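Local coordinates for ADP-ribosylation factor-binding protein GGA2 (Saccharomyces cerevisiae, PDB 3MNM) that probably helps regulate membrane traffic through the trans-Golgi network, binding ARF1 and ARF2, and is seen here as its GAE (gamma-adaptin ear) domain, at residues T11-S16 / I21-S26; K102-V107 / Q111-A116. All blocks are in the same frame, centred on the assembly; numbering follows the deposited sequence.

Contact 1. Residues T11-S16 / I21-S26; sequences TLVNQS and IEFEIS
Val-13 lays its CG2 methyl over the face of the Phe-23 ring, in a CH-pi contact 3.4 Å from CG2 to the ring centroid and only 8° off the ring normal. Both residues belong to the beta hairpin of strands 10-15 and 19-27 in an Ig-like beta sandwich, and the hairpin carries a classic beta bulge. Its evidence is a register shift of one residue: Val-13 and Asn-14 together face Ile-21, whose carbonyl O accepts from Val-13 N at 2.9 Å and from Asn-14 N at 3.2 Å. The backbone of Val-13 has psi -50°, the helical-like value of the first residue of a classic bulge, and its CB points toward the neighbouring strand, where it packs on Ile-21 CG2 at 3.9 Å. The torsion that centres the methyl over the ring puts CG2 on the N side of Val-13, trans to the carbonyl carbon, while CG1 is anti to the backbone N (chi1 176°). Phe-118 meets the Phe-23 ring edge-to-face, and Trp-101 of the other sheet touches Val-13 and Ile-21. Across the non-hydrogen-bonded pair, in one of its two conformers, Leu-12 CD1 comes within 4.1 Å of Glu-22 CG; the Glu-22 carboxylate is salt-bridged to Arg-10. Beside Thr-11 a water lies 2.9 Å from OG1 and accepts from Ile-25 N at 3.0 Å.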
ATOM      1  N   THR A  11       2.383  -7.119   6.823  1.00 22.29           N
ATOM      2  CA  THR A  11       2.918  -6.055   7.644  1.00 20.32           C
ATOM      3  C   THR A  11       1.927  -4.906   7.633  1.00 25.27           C
ATOM      4  O   THR A  11       1.439  -4.504   6.566  1.00 20.69           O
ATOM      5  CB  THR A  11       4.286  -5.566   7.124  1.00 26.66           C
ATOM      6  OG1 THR A  11       5.165  -6.689   6.947  1.00 34.03           O
ATOM      7  CG2 THR A  11       4.903  -4.599   8.105  1.00 28.65           C
ATOM      8  N   LEU A  12       1.609  -4.391   8.816  1.00 18.19           N
ATOM      9  CA  LEU A  12       0.718  -3.242   8.911  0.60 18.03           C
ATOM     10  C   LEU A  12       1.483  -1.982   8.540  1.00 20.77           C
ATOM     11  O   LEU A  12       2.576  -1.723   9.053  1.00 21.71           O
ATOM     12  CB  LEU A  12       0.104  -3.096  10.305  0.60 19.38           C
ATOM     13  CG  LEU A  12      -0.834  -1.892  10.421  0.60 19.54           C
ATOM     14  CD1 LEU A  12      -2.110  -2.122   9.610  0.60 21.04           C
ATOM     15  CD2 LEU A  12      -1.173  -1.542  11.871  0.60 24.81           C
ATOM     16  N   VAL A  13       0.913  -1.212   7.622  1.00 15.47           N
ATOM     17  CA  VAL A  13       1.504   0.041   7.193  1.00 13.00           C
ATOM     18  C   VAL A  13       0.807   1.190   7.893  1.00 16.25           C
ATOM     19  O   VAL A  13       1.454   2.070   8.440  1.00 16.48           O
ATOM     20  CB  VAL A  13       1.388   0.230   5.655  1.00 12.96           C
ATOM     21  CG1 VAL A  13       1.931   1.589   5.244  1.00 12.54           C
ATOM     22  CG2 VAL A  13       2.131  -0.901   4.928  1.00 14.09           C
ATOM     23  N   ASN A  14      -0.523   1.203   7.859  1.00 12.45           N
ATOM     24  CA  ASN A  14      -1.268   2.251   8.535  1.00 12.03           C
ATOM     25  C   ASN A  14      -2.704   1.841   8.789  1.00 21.16           C
ATOM     26  O   ASN A  14      -3.281   1.067   8.026  1.00 17.90           O
ATOM     27  CB  ASN A  14      -1.265   3.539   7.714  1.00 13.37           C
ATOM     28  CG  ASN A  14      -1.572   4.759   8.556  1.00 21.03           C
ATOM     29  OD1 ASN A  14      -0.792   5.118   9.430  1.00 24.22           O
ATOM     30  ND2 ASN A  14      -2.713   5.403   8.296  1.00 15.37           N
ATOM     31  N   GLN A  15      -3.276   2.365   9.865  1.00 15.57           N
ATOM     32  CA  GLN A  15      -4.707   2.241  10.100  1.00 16.92           C
ATOM     33  C   GLN A  15      -5.250   3.587  10.530  1.00 18.52           C
ATOM     34  O   GLN A  15      -4.796   4.166  11.515  1.00 18.87           O
ATOM     35  CB  GLN A  15      -5.001   1.163  11.137  1.00 16.35           C
ATOM     36  CG  GLN A  15      -6.451   1.111  11.567  1.00 19.06           C
ATOM     37  CD  GLN A  15      -6.789  -0.175  12.286  1.00 28.44           C
ATOM     38  OE1 GLN A  15      -6.114  -1.197  12.110  1.00 32.09           O
ATOM     39  NE2 GLN A  15      -7.844  -0.138  13.100  1.00 32.82           N
ATOM     40  N   SER A  16      -6.212   4.101   9.770  1.00 15.03           N
ATOM     41  CA  SER A  16      -6.832   5.363  10.081  1.00 13.81           C
ATOM     42  C   SER A  16      -8.277   5.074  10.486  1.00 14.95           C
ATOM     43  O   SER A  16      -8.659   3.909  10.588  1.00 18.71           O
ATOM     44  CB  SER A  16      -6.780   6.290   8.863  1.00 17.19           C
ATOM     45  OG  SER A  16      -7.738   5.886   7.889  1.00 17.18           O
ATOM     46  N   ILE A  21      -4.109  -0.124   5.664  1.00 12.40           N
ATOM     47  CA  ILE A  21      -3.179  -0.463   4.592  1.00 11.03           C
ATOM     48  C   ILE A  21      -2.185  -1.483   5.102  1.00 16.72           C
ATOM     49  O   ILE A  21      -1.568  -1.269   6.149  1.00 14.92           O
ATOM     50  CB  ILE A  21      -2.382   0.767   4.078  1.00 10.72           C
ATOM     51  CG1 ILE A  21      -3.320   1.929   3.709  1.00 12.46           C
ATOM     52  CG2 ILE A  21      -1.439   0.347   2.916  1.00 11.75           C
ATOM     53  CD1 ILE A  21      -2.587   3.230   3.305  1.00 11.67           C
ATOM     54  N   GLU A  22      -2.039  -2.587   4.375  1.00 11.76           N
ATOM     55  CA  GLU A  22      -1.054  -3.619   4.706  1.00 14.45           C
ATOM     56  C   GLU A  22      -0.186  -3.983   3.501  1.00 17.92           C
ATOM     57  O   GLU A  22      -0.636  -3.904   2.359  1.00 13.78           O
ATOM     58  CB  GLU A  22      -1.754  -4.886   5.216  1.00 16.01           C
ATOM     59  CG  GLU A  22      -2.590  -4.683   6.462  1.00 15.30           C
ATOM     60  CD  GLU A  22      -3.485  -5.874   6.748  1.00 23.93           C
ATOM     61  OE1 GLU A  22      -4.286  -6.240   5.860  1.00 19.85           O
ATOM     62  OE2 GLU A  22      -3.390  -6.449   7.858  1.00 22.00           O
ATOM     63  N   PHE A  23       1.059  -4.387   3.759  1.00 14.88           N
ATOM     64  CA  PHE A  23       1.920  -4.930   2.717  1.00 16.70           C
ATOM     65  C   PHE A  23       2.178  -6.408   2.984  1.00 20.10           C
ATOM     66  O   PHE A  23       2.367  -6.817   4.131  1.00 19.88           O
ATOM     67  CB  PHE A  23       3.295  -4.256   2.692  1.00 17.17           C
ATOM     68  CG  PHE A  23       3.288  -2.814   2.249  1.00 17.98           C
ATOM     69  CD1 PHE A  23       4.373  -2.001   2.530  1.00 16.30           C
ATOM     70  CD2 PHE A  23       2.223  -2.279   1.554  1.00 19.90           C
ATOM     71  CE1 PHE A  23       4.392  -0.664   2.128  1.00 18.34           C
ATOM     72  CE2 PHE A  23       2.233  -0.949   1.154  1.00 21.72           C
ATOM     73  CZ  PHE A  23       3.320  -0.143   1.440  1.00 21.05           C
ATOM     74  N   GLU A  24       2.187  -7.197   1.921  1.00 15.62           N
ATOM     75  CA  GLU A  24       2.802  -8.521   1.959  1.00 16.08           C
ATOM     76  C   GLU A  24       4.149  -8.401   1.269  1.00 22.88           C
ATOM     77  O   GLU A  24       4.219  -8.091   0.078  1.00 19.24           O
ATOM     78  CB  GLU A  24       1.907  -9.583   1.297  1.00 17.04           C
ATOM     79  CG  GLU A  24       0.794 -10.110   2.204  1.00 27.12           C
ATOM     80  CD  GLU A  24      -0.104 -11.158   1.537  1.00 30.71           C
ATOM     81  OE1 GLU A  24       0.195 -11.592   0.402  1.00 25.30           O
ATOM     82  OE2 GLU A  24      -1.127 -11.536   2.152  1.00 29.94           O
ATOM     83  N   ILE A  25       5.225  -8.619   2.031  1.00 16.76           N
ATOM     84  CA  ILE A  25       6.576  -8.432   1.526  1.00 15.52           C
ATOM     85  C   ILE A  25       7.323  -9.755   1.542  1.00 26.62           C
ATOM     86  O   ILE A  25       7.332 -10.446   2.559  1.00 23.80           O
ATOM     87  CB  ILE A  25       7.353  -7.404   2.376  1.00 20.74           C
ATOM     88  CG1 ILE A  25       6.593  -6.074   2.417  1.00 23.05           C
ATOM     89  CG2 ILE A  25       8.792  -7.207   1.849  1.00 21.53           C
ATOM     90  CD1 ILE A  25       7.145  -5.094   3.429  1.00 34.38           C
ATOM     91  N   SER A  26       7.937 -10.103   0.417  1.00 20.86           N
ATOM     92  CA  SER A  26       8.746 -11.320   0.340  1.00 28.19           C
ATOM     93  C   SER A  26       9.962 -11.123  -0.557  1.00 32.08           C
ATOM     94  O   SER A  26       9.927 -10.338  -1.498  1.00 27.10           O
ATOM     95  CB  SER A  26       7.905 -12.497  -0.159  1.00 26.85           C
ATOM     96  OG  SER A  26       7.384 -12.255  -1.459  1.00 29.15           O
TER
HETATM   97  O   HOH W   1       5.004  -8.838   4.995  1.00 26.22           O

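Contact 2. Residues K102-V107 / Q111-A116; sequences KVNYSV and QAEETA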
ATOM      1  N   LYS A 102       1.479   7.716  -0.039  1.00 12.21           N
ATOM      2  CA  LYS A 102       0.420   8.689   0.111  1.00 10.69           C
ATOM      3  C   LYS A 102      -0.836   8.047  -0.441  1.00 12.55           C
ATOM      4  O   LYS A 102      -0.779   7.339  -1.445  1.00 12.93           O
ATOM      5  CB  LYS A 102       0.735   9.954  -0.694  1.00 11.75           C
ATOM      6  CG  LYS A 102      -0.346  10.978  -0.653  1.00 17.53           C
ATOM      7  CD  LYS A 102       0.106  12.266  -1.325  1.00 24.96           C
ATOM      8  CE  LYS A 102      -1.010  13.298  -1.342  1.00 30.98           C
ATOM      9  NZ  LYS A 102      -0.600  14.552  -2.029  1.00 41.12           N
ATOM     10  N   VAL A 103      -1.960   8.288   0.215  1.00  9.86           N
ATOM     11  CA  VAL A 103      -3.237   7.838  -0.320  1.00  9.83           C
ATOM     12  C   VAL A 103      -4.253   8.980  -0.248  1.00 11.76           C
ATOM     13  O   VAL A 103      -4.316   9.725   0.732  1.00 11.65           O
ATOM     14  CB  VAL A 103      -3.747   6.551   0.397  1.00  9.06           C
ATOM     15  CG1 VAL A 103      -4.198   6.851   1.825  1.00  9.35           C
ATOM     16  CG2 VAL A 103      -4.879   5.887  -0.412  1.00 10.64           C
ATOM     17  N   ASN A 104      -5.020   9.137  -1.322  1.00  7.87           N
ATOM     18  CA  ASN A 104      -6.108  10.110  -1.366  1.00  7.99           C
ATOM     19  C   ASN A 104      -7.349   9.331  -1.747  1.00  9.87           C
ATOM     20  O   ASN A 104      -7.276   8.453  -2.601  1.00 10.22           O
ATOM     21  CB  ASN A 104      -5.848  11.171  -2.445  1.00 12.03           C
ATOM     22  CG  ASN A 104      -4.755  12.131  -2.059  1.00 12.16           C
ATOM     23  OD1 ASN A 104      -3.578  11.826  -2.222  1.00 14.14           O
ATOM     24  ND2 ASN A 104      -5.135  13.293  -1.521  1.00 13.78           N
ATOM     25  N   TYR A 105      -8.467   9.625  -1.100  1.00  9.76           N
ATOM     26  CA  TYR A 105      -9.706   8.923  -1.408  1.00 14.56           C
ATOM     27  C   TYR A 105     -10.896   9.733  -0.926  1.00 13.79           C
ATOM     28  O   TYR A 105     -10.742  10.727  -0.207  1.00 13.17           O
ATOM     29  CB  TYR A 105      -9.710   7.521  -0.774  1.00 10.49           C
ATOM     30  CG  TYR A 105      -9.576   7.520   0.735  1.00 11.31           C
ATOM     31  CD1 TYR A 105      -8.318   7.480   1.336  1.00 12.67           C
ATOM     32  CD2 TYR A 105     -10.700   7.547   1.557  1.00 14.06           C
ATOM     33  CE1 TYR A 105      -8.181   7.481   2.715  1.00 13.50           C
ATOM     34  CE2 TYR A 105     -10.571   7.540   2.946  1.00 17.77           C
ATOM     35  CZ  TYR A 105      -9.310   7.505   3.514  1.00 20.60           C
ATOM     36  OH  TYR A 105      -9.176   7.513   4.888  1.00 17.14           O
ATOM     37  N   SER A 106     -12.092   9.311  -1.327  1.00 10.83           N
ATOM     38  CA  SER A 106     -13.329   9.949  -0.890  0.70 15.55           C
ATOM     39  C   SER A 106     -14.104   9.009   0.032  1.00 15.53           C
ATOM     40  O   SER A 106     -14.172   7.805  -0.231  1.00 13.96           O
ATOM     41  CB  SER A 106     -14.206  10.272  -2.111  0.70 14.74           C
ATOM     42  OG  SER A 106     -13.463  10.881  -3.152  0.70 12.33           O
ATOM     43  N   VAL A 107     -14.702   9.551   1.089  1.00 16.57           N
ATOM     44  CA  VAL A 107     -15.573   8.770   1.970  1.00 17.24           C
ATOM     45  C   VAL A 107     -16.551   9.730   2.657  1.00 17.90           C
ATOM     46  O   VAL A 107     -16.180  10.844   3.022  1.00 22.23           O
ATOM     47  CB  VAL A 107     -14.772   7.939   3.011  1.00 22.55           C
ATOM     48  CG1 VAL A 107     -14.034   8.853   3.985  1.00 19.88           C
ATOM     49  CG2 VAL A 107     -15.689   6.983   3.768  1.00 23.44           C
ATOM     50  N   GLN A 111     -13.219  14.539   1.384  1.00 18.45           N
ATOM     51  CA  GLN A 111     -11.978  14.083   0.770  1.00 14.38           C
ATOM     52  C   GLN A 111     -10.940  13.809   1.853  1.00 21.14           C
ATOM     53  O   GLN A 111     -10.716  14.642   2.729  1.00 22.83           O
ATOM     54  CB  GLN A 111     -11.457  15.110  -0.229  1.00 17.43           C
ATOM     55  CG  GLN A 111     -12.519  15.564  -1.239  1.00 24.94           C
ATOM     56  CD  GLN A 111     -13.187  14.392  -1.931  1.00 23.32           C
ATOM     57  OE1 GLN A 111     -12.515  13.462  -2.376  1.00 20.08           O
ATOM     58  NE2 GLN A 111     -14.520  14.417  -2.004  1.00 25.98           N
ATOM     59  N   ALA A 112     -10.331  12.632   1.800  1.00 14.07           N
ATOM     60  CA  ALA A 112      -9.390  12.231   2.841  1.00 17.81           C
ATOM     61  C   ALA A 112      -8.011  12.016   2.249  1.00 15.36           C
ATOM     62  O   ALA A 112      -7.853  11.763   1.057  1.00 13.83           O
ATOM     63  CB  ALA A 112      -9.863  10.968   3.541  1.00 18.41           C
ATOM     64  N   GLU A 113      -6.999  12.141   3.095  1.00 12.86           N
ATOM     65  CA  GLU A 113      -5.632  11.946   2.657  1.00 13.93           C
ATOM     66  C   GLU A 113      -4.844  11.419   3.858  1.00 18.15           C
ATOM     67  O   GLU A 113      -5.052  11.856   4.989  1.00 18.33           O
ATOM     68  CB  GLU A 113      -5.039  13.271   2.187  1.00 17.68           C
ATOM     69  CG  GLU A 113      -3.625  13.178   1.645  1.00 18.23           C
ATOM     70  CD  GLU A 113      -3.067  14.546   1.334  1.00 33.35           C
ATOM     71  OE1 GLU A 113      -2.509  15.180   2.259  1.00 30.34           O
ATOM     72  OE2 GLU A 113      -3.212  14.998   0.183  1.00 28.54           O
ATOM     73  N   GLU A 114      -3.993  10.435   3.614  1.00 14.63           N
ATOM     74  CA  GLU A 114      -3.076   9.948   4.641  1.00 12.08           C
ATOM     75  C   GLU A 114      -1.715   9.779   3.989  1.00 13.68           C
ATOM     76  O   GLU A 114      -1.627   9.422   2.824  1.00 11.69           O
ATOM     77  CB  GLU A 114      -3.572   8.622   5.215  1.00 16.36           C
ATOM     78  CG  GLU A 114      -4.913   8.758   5.930  1.00 20.60           C
ATOM     79  CD  GLU A 114      -5.841   7.574   5.704  1.00 16.91           C
ATOM     80  OE1 GLU A 114      -5.406   6.559   5.144  1.00 18.61           O
ATOM     81  OE2 GLU A 114      -7.011   7.672   6.101  1.00 18.81           O
ATOM     82  N   THR A 115      -0.648  10.071   4.733  1.00 10.80           N
ATOM     83  CA  THR A 115       0.693   9.922   4.192  1.00 10.84           C
ATOM     84  C   THR A 115       1.646   9.510   5.308  1.00 11.51           C
ATOM     85  O   THR A 115       1.381   9.786   6.486  1.00 13.52           O
ATOM     86  CB  THR A 115       1.234  11.261   3.623  1.00 19.50           C
ATOM     87  OG1 THR A 115       1.656  12.097   4.712  1.00 16.78           O
ATOM     88  CG2 THR A 115       0.194  11.997   2.815  1.00 19.91           C
ATOM     89  N   ALA A 116       2.720   8.815   4.944  1.00 11.72           N
ATOM     90  CA  ALA A 116       3.810   8.506   5.892  1.00 14.75           C
ATOM     91  C   ALA A 116       5.063   8.017   5.191  1.00 24.47           C
ATOM     92  O   ALA A 116       5.080   7.796   3.980  1.00 17.26           O
ATOM     93  CB  ALA A 116       3.386   7.451   6.888  1.00 13.30           C
TER
HETATM   94  O   HOH W   2      -8.144  13.407  -1.081  1.00 20.34           O
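Strands 102-107 and 111-116 run antiparallel, their axes 4.8 Å apart at closest approach, in unbroken register from Lys-102 with Thr-115 to Ser-106 with Gln-111; this is the hairpin of strands 100-107 and 110-117. On the face of Tyr-105 and Glu-114, the phenol OH pairs with Glu-114 OE2 at 2.5 Å, shorter than a usual hydrogen bond, so its exact length and strength are doubtful. The ring and carboxylate planes stand 68° apart, with the carboxyl carbon at the ring edge. Tyr-105 holds CG between its backbone N and carbonyl carbon (chi1 60°), which swings the ring beside Ala-112, whose CB lies over one face in a CH-pi contact, offset toward the rim and 3.5 Å from Tyr-105 CZ. Leu-19 packs against Val-103, Tyr-105 and Glu-114. The opposite face is polar. Asn-104 ND2 donates to the anti lone pair of Glu-113 OE2 at 3.1 Å, the amide and carboxylate planes nearly perpendicular at 87°, and a water links ND2 to Ala-112 O. Extended Lys-102 brings NZ to 3.5 Å from the same OE2, a salt bridge. A leucine in place of Asn-104 would probably leave Glu-113 OE2 without its amide donor and the water without the N-H it accepts. Farther along, in one of its two conformers, Ser-106 OG donates to Gln-111 OE1 at 2.9 Å. The hairpin thus pairs a carboxylate with donors on each face, and at Glu-114 the hydroxyls of Tyr-105 and Ser-16, both meeting OE2, probably fix the carboxylate's rotation.

Overall arrangement
The two hairpins come in series along the chain: contact 1 near the N-terminus of the modelled domain, contact 2 near its C-terminus, with centres 15 Å apart. They belong to different antiparallel sheets, strands 10-15 and 19-27 to one and strands 100-107 and 110-117 to the other, so together they represent the two layers of the Ig-like sandwich. The layers meet directly: besides the polar bridge at the carboxylate of Glu-114, Ile-21 CD1 of contact 1 packs 4.2 Å from Val-103 CG1 of contact 2. Polar and apolar contacts thus join early and late parts of the chain within the single GAE domain.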